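Local coordinates for protein hydrolase, isochorismatase family (Pseudomonas putida, PDB 4L07) that probably hydrolyses the amide of maleamate to maleate and ammonia, acting as a maleamate amidase of the isochorismatase family, at residues T145-V150 against C171-K176; P167-A172 against T194-I199; D137-T142 against F162-P167. All blocks are in the same frame, centred on the assembly; numbering follows the deposited sequence.

Contact 1 of 3, residues T145-V150 against C171-K176; sequences TTSGCV and CADRAK. With SO4 (sulfate ion), chain C.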
loop_
_atom_site.group_PDB
_atom_site.type_symbol
_atom_site.label_atom_id
_atom_site.label_comp_id
_atom_site.label_asym_id
_atom_site.label_seq_id
_atom_site.Cartn_x
_atom_site.Cartn_y
_atom_site.Cartn_z
ATOM N N THR A 145 12.723 -1.004 17.876
ATOM C CA THR A 145 13.833 -1.878 18.250
ATOM C C THR A 145 14.362 -2.570 17.005
ATOM O O THR A 145 13.648 -2.720 16.008
ATOM C CB THR A 145 13.409 -2.959 19.267
ATOM O OG1 THR A 145 12.403 -3.807 18.684
ATOM C CG2 THR A 145 12.862 -2.316 20.534
ATOM N N THR A 146 15.614 -3.001 17.066
ATOM C CA THR A 146 16.254 -3.659 15.923
ATOM C C THR A 146 15.405 -4.783 15.338
ATOM O O THR A 146 15.186 -4.834 14.121
ATOM C CB THR A 146 17.626 -4.216 16.314
ATOM O OG1 THR A 146 18.303 -3.237 17.108
ATOM C CG2 THR A 146 18.451 -4.525 15.075
ATOM N N SER A 147 14.918 -5.663 16.210
ATOM C CA SER A 147 14.172 -6.844 15.774
ATOM C C SER A 147 12.726 -6.554 15.391
ATOM O O SER A 147 12.092 -7.377 14.739
ATOM C CB SER A 147 14.228 -7.960 16.822
ATOM O OG SER A 147 13.741 -7.537 18.089
ATOM N N GLY A 148 12.209 -5.394 15.795
ATOM C CA GLY A 148 10.807 -5.051 15.560
ATOM C C GLY A 148 10.642 -4.004 14.479
ATOM O O GLY A 148 10.760 -4.300 13.283
ATOM N N CYS A 149 10.385 -2.769 14.908
ATOM C CA CYS A 149 10.126 -1.654 13.995
ATOM C C CYS A 149 11.273 -1.354 13.020
ATOM O O CYS A 149 11.026 -1.030 11.858
ATOM C CB CYS A 149 9.743 -0.406 14.784
ATOM N N VAL A 150 12.522 -1.476 13.477
ATOM C CA VAL A 150 13.677 -1.200 12.613
ATOM C C VAL A 150 13.756 -2.208 11.471
ATOM O O VAL A 150 13.769 -1.813 10.297
ATOM C CB VAL A 150 15.010 -1.166 13.394
ATOM C CG1 VAL A 150 16.201 -1.037 12.439
ATOM C CG2 VAL A 150 15.010 -0.003 14.370
ATOM N N CYS A 171 20.933 1.381 16.520
ATOM C CA CYS A 171 19.782 0.512 16.677
ATOM C C CYS A 171 19.770 -0.074 18.082
ATOM O O CYS A 171 20.756 -0.676 18.513
ATOM C CB CYS A 171 19.825 -0.590 15.618
ATOM S SG CYS A 171 19.674 0.024 13.919
ATOM N N ALA A 172 18.662 0.116 18.792
ATOM C CA ALA A 172 18.510 -0.387 20.160
ATOM C C ALA A 172 17.495 -1.529 20.201
ATOM O O ALA A 172 16.546 -1.559 19.414
ATOM C CB ALA A 172 18.086 0.741 21.089
ATOM N N ASP A 173 17.695 -2.471 21.114
ATOM C CA ASP A 173 16.736 -3.552 21.311
ATOM C C ASP A 173 16.657 -3.977 22.781
ATOM O O ASP A 173 17.462 -3.523 23.619
ATOM C CB ASP A 173 17.090 -4.745 20.410
ATOM C CG ASP A 173 15.866 -5.550 19.996
ATOM O OD1 ASP A 173 14.877 -5.584 20.761
ATOM O OD2 ASP A 173 15.896 -6.155 18.901
ATOM N N ARG A 174 15.686 -4.838 23.079
ATOM C CA ARG A 174 15.409 -5.325 24.435
ATOM C C ARG A 174 16.355 -6.420 24.879
ATOM O O ARG A 174 16.492 -6.672 26.073
ATOM C CB ARG A 174 13.978 -5.853 24.526
ATOM C CG ARG A 174 12.954 -4.759 24.366
ATOM C CD ARG A 174 11.523 -5.247 24.410
ATOM N NE ARG A 174 10.653 -4.105 24.164
ATOM C CZ ARG A 174 10.231 -3.726 22.962
ATOM N NH1 ARG A 174 10.574 -4.422 21.879
ATOM N NH2 ARG A 174 9.462 -2.649 22.847
ATOM N N ALA A 175 16.981 -7.081 23.910
ATOM C CA ALA A 175 17.881 -8.206 24.170
ATOM C C ALA A 175 18.838 -8.372 23.005
ATOM O O ALA A 175 18.515 -8.006 21.870
ATOM C CB ALA A 175 17.088 -9.486 24.394
ATOM N N LYS A 176 20.013 -8.924 23.295
ATOM C CA LYS A 176 21.074 -9.092 22.306
ATOM C C LYS A 176 20.703 -10.085 21.198
ATOM O O LYS A 176 21.002 -9.848 20.027
ATOM C CB LYS A 176 22.359 -9.534 23.013
ATOM C CG LYS A 176 23.595 -9.630 22.138
ATOM C CD LYS A 176 24.802 -9.993 22.998
ATOM C CE LYS A 176 26.004 -10.398 22.161
ATOM N NZ LYS A 176 27.129 -10.827 23.041
HETATM S S SO4 C . 9.137 -2.834 18.595
HETATM O O1 SO4 C . 9.484 -2.626 20.026
HETATM O O2 SO4 C . 10.265 -2.467 17.730
HETATM O O3 SO4 C . 8.820 -4.262 18.376
HETATM O O4 SO4 C . 7.943 -2.024 18.224
#

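Contact 2 of 3, residues P167-A172 against T194-I199; sequences PADCCA and TDSDDI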
loop_
_atom_site.group_PDB
_atom_site.type_symbol
_atom_site.label_atom_id
_atom_site.label_comp_id
_atom_site.label_asym_id
_atom_site.label_seq_id
_atom_site.Cartn_x
_atom_site.Cartn_y
_atom_site.Cartn_z
ATOM N N PRO A 167 23.209 1.660 10.410
ATOM C CA PRO A 167 24.278 1.757 11.409
ATOM C C PRO A 167 23.879 1.023 12.683
ATOM O O PRO A 167 22.980 1.459 13.403
ATOM C CB PRO A 167 24.408 3.266 11.651
ATOM C CG PRO A 167 23.102 3.850 11.230
ATOM C CD PRO A 167 22.575 2.963 10.139
ATOM N N ALA A 168 24.552 -0.096 12.944
ATOM C CA ALA A 168 24.217 -0.989 14.052
ATOM C C ALA A 168 24.255 -0.281 15.404
ATOM O O ALA A 168 23.446 -0.573 16.290
ATOM C CB ALA A 168 25.146 -2.198 14.053
ATOM N N ASP A 169 25.180 0.667 15.544
ATOM C CA ASP A 169 25.328 1.422 16.788
ATOM C C ASP A 169 24.262 2.509 16.974
ATOM O O ASP A 169 24.327 3.291 17.922
ATOM C CB ASP A 169 26.753 1.997 16.922
ATOM C CG ASP A 169 27.108 2.982 15.821
ATOM O OD1 ASP A 169 27.937 3.882 16.080
ATOM O OD2 ASP A 169 26.576 2.869 14.697
ATOM N N CYS A 170 23.280 2.544 16.069
ATOM C CA CYS A 170 22.131 3.451 16.160
ATOM C C CYS A 170 20.819 2.695 16.371
ATOM O O CYS A 170 19.734 3.292 16.399
ATOM C CB CYS A 170 22.019 4.275 14.882
ATOM S SG CYS A 170 23.362 5.447 14.664
ATOM N N CYS A 171 20.933 1.381 16.520
ATOM C CA CYS A 171 19.782 0.512 16.677
ATOM C C CYS A 171 19.770 -0.074 18.082
ATOM O O CYS A 171 20.756 -0.676 18.513
ATOM C CB CYS A 171 19.825 -0.590 15.618
ATOM S SG CYS A 171 19.674 0.024 13.919
ATOM N N ALA A 172 18.662 0.116 18.792
ATOM C CA ALA A 172 18.510 -0.387 20.160
ATOM C C ALA A 172 17.495 -1.529 20.201
ATOM O O ALA A 172 16.546 -1.559 19.414
ATOM C CB ALA A 172 18.086 0.741 21.089
ATOM N N THR A 194 26.363 -1.419 9.005
ATOM C CA THR A 194 27.594 -0.663 9.128
ATOM C C THR A 194 27.571 0.094 10.453
ATOM O O THR A 194 26.980 -0.389 11.388
ATOM C CB THR A 194 27.852 0.228 7.899
ATOM O OG1 THR A 194 29.119 0.880 8.029
ATOM C CG2 THR A 194 26.741 1.241 7.704
ATOM N N ASP A 195 28.302 1.197 10.563
ATOM C CA ASP A 195 28.272 2.003 11.790
ATOM C C ASP A 195 28.171 3.501 11.500
ATOM O O ASP A 195 28.322 3.926 10.351
ATOM C CB ASP A 195 29.452 1.671 12.731
ATOM C CG ASP A 195 30.819 1.982 12.129
ATOM O OD1 ASP A 195 31.818 1.465 12.670
ATOM O OD2 ASP A 195 30.923 2.749 11.149
ATOM N N SER A 196 27.913 4.289 12.543
ATOM C CA SER A 196 27.685 5.731 12.396
ATOM C C SER A 196 28.889 6.479 11.817
ATOM O O SER A 196 28.715 7.388 11.008
ATOM C CB SER A 196 27.222 6.361 13.714
ATOM O OG SER A 196 28.150 6.147 14.763
ATOM N N ASP A 197 30.097 6.083 12.224
ATOM C CA ASP A 197 31.337 6.631 11.659
ATOM C C ASP A 197 31.362 6.567 10.130
ATOM O O ASP A 197 31.672 7.561 9.472
ATOM C CB ASP A 197 32.566 5.904 12.225
ATOM C CG ASP A 197 32.991 6.429 13.589
ATOM O OD1 ASP A 197 32.445 7.452 14.058
ATOM O OD2 ASP A 197 33.892 5.809 14.194
ATOM N N ASP A 198 31.041 5.393 9.582
ATOM C CA ASP A 198 30.921 5.185 8.138
ATOM C C ASP A 198 29.871 6.141 7.564
ATOM O O ASP A 198 30.154 6.872 6.619
ATOM C CB ASP A 198 30.566 3.712 7.845
ATOM C CG ASP A 198 30.265 3.425 6.360
ATOM O OD1 ASP A 198 29.994 2.248 6.039
ATOM O OD2 ASP A 198 30.282 4.331 5.503
ATOM N N ILE A 199 28.673 6.137 8.146
ATOM C CA ILE A 199 27.577 6.982 7.663
ATOM C C ILE A 199 28.000 8.448 7.581
ATOM O O ILE A 199 27.806 9.093 6.553
ATOM C CB ILE A 199 26.296 6.826 8.525
ATOM C CG1 ILE A 199 25.760 5.385 8.457
ATOM C CG2 ILE A 199 25.219 7.828 8.108
ATOM C CD1 ILE A 199 25.440 4.880 7.059
HETATM O O HOH W 1 30.825 4.211 14.586
#

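Contact 3 of 3, residues D137-T142 against F162-P167; sequences DTVVVT and FKVLVP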
loop_
_atom_site.group_PDB
_atom_site.type_symbol
_atom_site.label_atom_id
_atom_site.label_comp_id
_atom_site.label_asym_id
_atom_site.label_seq_id
_atom_site.Cartn_x
_atom_site.Cartn_y
_atom_site.Cartn_z
ATOM N N ASP A 137 17.184 8.136 -2.955
ATOM C CA ASP A 137 17.596 6.838 -3.505
ATOM C C ASP A 137 18.208 5.891 -2.468
ATOM O O ASP A 137 18.294 4.678 -2.701
ATOM C CB ASP A 137 18.529 6.999 -4.719
ATOM C CG ASP A 137 19.797 7.797 -4.410
ATOM O OD1 ASP A 137 20.210 7.898 -3.237
ATOM O OD2 ASP A 137 20.402 8.311 -5.374
ATOM N N THR A 138 18.625 6.451 -1.335
ATOM C CA THR A 138 19.319 5.693 -0.294
ATOM C C THR A 138 18.825 6.157 1.069
ATOM O O THR A 138 18.814 7.359 1.356
ATOM C CB THR A 138 20.849 5.894 -0.376
ATOM O OG1 THR A 138 21.288 5.688 -1.722
ATOM C CG2 THR A 138 21.581 4.914 0.548
ATOM N N VAL A 139 18.402 5.207 1.901
ATOM C CA VAL A 139 17.933 5.533 3.246
ATOM C C VAL A 139 18.868 4.962 4.303
ATOM O O VAL A 139 19.420 3.866 4.134
ATOM C CB VAL A 139 16.468 5.099 3.513
ATOM C CG1 VAL A 139 15.511 5.850 2.586
ATOM C CG2 VAL A 139 16.284 3.590 3.369
ATOM N N VAL A 140 19.069 5.729 5.369
ATOM C CA VAL A 140 19.778 5.230 6.542
ATOM C C VAL A 140 18.741 5.032 7.645
ATOM O O VAL A 140 18.012 5.967 8.019
ATOM C CB VAL A 140 20.945 6.143 7.002
ATOM C CG1 VAL A 140 21.715 6.716 5.817
ATOM C CG2 VAL A 140 20.454 7.241 7.909
ATOM N N VAL A 141 18.648 3.802 8.133
ATOM C CA VAL A 141 17.635 3.460 9.118
ATOM C C VAL A 141 18.270 3.306 10.499
ATOM O O VAL A 141 19.269 2.609 10.655
ATOM C CB VAL A 141 16.852 2.185 8.725
ATOM C CG1 VAL A 141 15.722 1.923 9.713
ATOM C CG2 VAL A 141 16.284 2.313 7.319
ATOM N N THR A 142 17.669 3.977 11.478
ATOM C CA THR A 142 18.089 3.950 12.879
ATOM C C THR A 142 16.836 3.792 13.742
ATOM O O THR A 142 15.723 3.928 13.241
ATOM C CB THR A 142 18.779 5.277 13.281
ATOM O OG1 THR A 142 17.823 6.351 13.257
ATOM C CG2 THR A 142 19.930 5.617 12.337
ATOM N N PHE A 162 14.201 1.611 -2.448
ATOM C CA PHE A 162 15.322 2.378 -1.885
ATOM C C PHE A 162 16.441 1.472 -1.394
ATOM O O PHE A 162 16.189 0.413 -0.832
ATOM C CB PHE A 162 14.853 3.292 -0.747
ATOM C CG PHE A 162 13.663 4.130 -1.115
ATOM C CD1 PHE A 162 13.821 5.280 -1.874
ATOM C CD2 PHE A 162 12.381 3.750 -0.722
ATOM C CE1 PHE A 162 12.720 6.048 -2.233
ATOM C CE2 PHE A 162 11.278 4.508 -1.083
ATOM C CZ PHE A 162 11.450 5.659 -1.843
ATOM N N LYS A 163 17.678 1.901 -1.626
ATOM C CA LYS A 163 18.847 1.226 -1.068
ATOM C C LYS A 163 18.909 1.542 0.419
ATOM O O LYS A 163 18.540 2.647 0.841
ATOM C CB LYS A 163 20.110 1.685 -1.785
ATOM C CG LYS A 163 20.174 1.201 -3.228
ATOM C CD LYS A 163 20.988 2.134 -4.102
ATOM C CE LYS A 163 21.158 1.562 -5.504
ATOM N NZ LYS A 163 22.198 0.493 -5.543
ATOM N N VAL A 164 19.367 0.576 1.212
ATOM C CA VAL A 164 19.277 0.685 2.664
ATOM C C VAL A 164 20.611 0.491 3.372
ATOM O O VAL A 164 21.325 -0.493 3.129
ATOM C CB VAL A 164 18.258 -0.320 3.249
ATOM C CG1 VAL A 164 18.173 -0.195 4.764
ATOM C CG2 VAL A 164 16.882 -0.092 2.654
ATOM N N LEU A 165 20.914 1.431 4.265
ATOM C CA LEU A 165 22.064 1.334 5.160
ATOM C C LEU A 165 21.589 1.357 6.609
ATOM O O LEU A 165 20.725 2.159 6.977
ATOM C CB LEU A 165 23.026 2.504 4.911
ATOM C CG LEU A 165 23.476 2.766 3.465
ATOM C CD1 LEU A 165 24.332 4.026 3.391
ATOM C CD2 LEU A 165 24.244 1.576 2.896
ATOM N N VAL A 166 22.154 0.480 7.435
ATOM C CA VAL A 166 21.782 0.419 8.839
ATOM C C VAL A 166 23.012 0.501 9.756
ATOM O O VAL A 166 23.777 -0.458 9.852
ATOM C CB VAL A 166 20.898 -0.821 9.151
ATOM C CG1 VAL A 166 21.540 -2.097 8.651
ATOM C CG2 VAL A 166 20.583 -0.925 10.637
ATOM N N PRO A 167 23.209 1.660 10.410
ATOM C CA PRO A 167 24.278 1.757 11.409
ATOM C C PRO A 167 23.879 1.023 12.683
ATOM O O PRO A 167 22.980 1.459 13.403
ATOM C CB PRO A 167 24.408 3.266 11.651
ATOM C CG PRO A 167 23.102 3.850 11.230
ATOM C CD PRO A 167 22.575 2.963 10.139
#

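Contact 1 of 3, residues T145-V150 against C171-K176
At the end of strand 163-172 the backbone carbonyl of Ala172 is turned into the first turn of helix 146-159, where its oxygen accepts from Thr146 N (2.9 Å to Ala172 O, the donor lying 37° out of the carbonyl plane) and is also approached by the CA-H of Thr145. Asp173 carries the side-chain half of the contact. Its CG swings away from the backbone N (chi1 -150°), which brings the carboxylate up to the start of the helix. There OD2 is gripped twice by one residue: Ser147 OG, 2.7 Å from Asp173 OD2, takes its syn lone pair, while Ser147 N reaches Asp173 OD2 from above the carboxylate plane at 2.9 Å. OD1 accepts from Arg174 N on the anti side, which further fixes the rotation of the group.

Thr145 follows a cis peptide bond and is the N-cap of the helix. Thr145 N (2.9 Å), its OG1 (2.7 Å) and Cys149 N (2.8 Å) converge on SO4 O2 of a sulfate probably from the crystallisation liquor, as in the oxyanion hole of the cysteine-dependent amidases of this family, in which Cys149 would probably be the nucleophile. The extended Arg174 chain comes from the other segment and forks round SO4 O1 with NH1 and NH2, while CG2 of Thr145 lies over one face of the guanidinium, 3.4 Å from Arg174 NH1. Lys189 of the second subunit also bonds the sulfate. Farther from the sulfate, Thr146 OG1 is bonded to His179, and Val150 CG1 packs on Cys171 SG at 3.9 Å.

Contact 2 of 3, residues P167-A172 against T194-I199
The carboxylate of Asp169 is presented to Ser196 so that each of its oxygens takes one donor of that residue. Both donors come from the syn side and lie close to the carboxylate plane: Ser196 OG meets Asp169 OD1 at 2.6 Å and Ser196 N meets Asp169 OD2 at 2.9 Å. The setting is the edge of the parallel sheet in this alpha/beta fold, where strand 163-172 lies beside the short strand 192-194 and the chain then turns into helix 196-207. Pro167 and Thr194 form a parallel bridge, secured by Ala168 N to Thr194 O at 2.9 Å.

Asp169 holds its CG between its own backbone N and carbonyl carbon (chi1 62°), and Ser196 OG adopts the same setting, which brings the hydroxyl to the carboxylate. Because Ser196 N belongs to the first turn, Asp169 satisfies a helix-start N-H from outside the helix. Asp195, the N-cap, serves the same turn from within: its OD2 accepts from Asp198 N at 3.1 Å, nearly along the C-O axis. Thr194 OG1 in turn donates to Asp198 OD1, 2.6 Å away, an oxygen that also pairs with Arg18.

On the buried side the Pro167 ring and the Ile199 side chain cross at about a right angle, with Pro167 CB 4.1 Å from Ile199 CG1, and Cys170 SG lies against Ser196 CB. Arg50 of helix 45-60 touches Asp169, Cys170 and Ser196. Beside the carboxylate one water donates to Asp169 OD1 and accepts from Asp197 N, the latter at 3.1 Å.

Contact 3 of 3, residues D137-T142 against F162-P167
Val139, Val141 and Val164 form the apolar centre on the sheet face covered by helix 146-159. Val164 straddles the other two: its CG2 branch meets Val139 CG2 at 3.8 Å, and its CG1 branch, set opposite the backbone N (chi1 -180°), runs along the strand to Val141 CG2 at 4.0 Å. Ala157 of the helix touches both Val139 and Val164. The other face bears Thr138, Val140 and Leu165, where the methyl CG2 of Thr138 lies 4.1 Å from Leu165 CD1 and Trp202 of helix 196-207 covers all three residues.

Between these faces runs a regular parallel ladder, the two strand segments twisted 26° against each other. This is the pairing of the two strands in a right-handed beta-alpha-beta crossover of the Rossmann-like isochorismatase fold. Lys163 N to Asp137 O begins it, and Val139 then bonds both ways, from its N to Lys163 O (2.8 Å) and from its O to Leu165 N (2.9 Å); Val141 N to Leu165 O completes it. The next rung is missing because Pro167 has no N-H: its CD lies 3.4 Å from Val141 O instead, while its CG touches the Thr142 methyl.

At the opposite end the Phe162 ring edge meets Asp137 CA, and beyond it the contact turns polar. The Asp137 carboxylate accepts Thr138 OG1 on OD1 (2.9 Å) and the backbone N-H groups of Val20 and His21, while Lys163 leads its amine away to Ser17 O and to Glu84 of the second subunit. With proline at position 167, Val141 O is buried with no partner in the model, which probably carries an energetic cost, whereas the charged groups at the strand starts are held largely by partners beyond this pair.

In the fold
From the N terminus, strand 138-144 opens contact 3, and helix 146-159 begins at once with the first half of contact 1. The chain returns at 162-167 to close contact 3 within the sheet, and only later, at 171-176, closes contact 1, so these two loops cross. Contact 2 follows contact 3 in series from the shared Pro167 and closes beyond helix 176-189, at 194-199; its opening segment overlaps the second half of contact 1 at Cys171 and Ala172. Strand 163-172 thus serves all three, joined inward to strand 138-144, at its end to the sulfate-binding helix start, and outward to strand 192-194 and helix 196-207. Cys171 SG packs on Val166 between contacts 1 and 3.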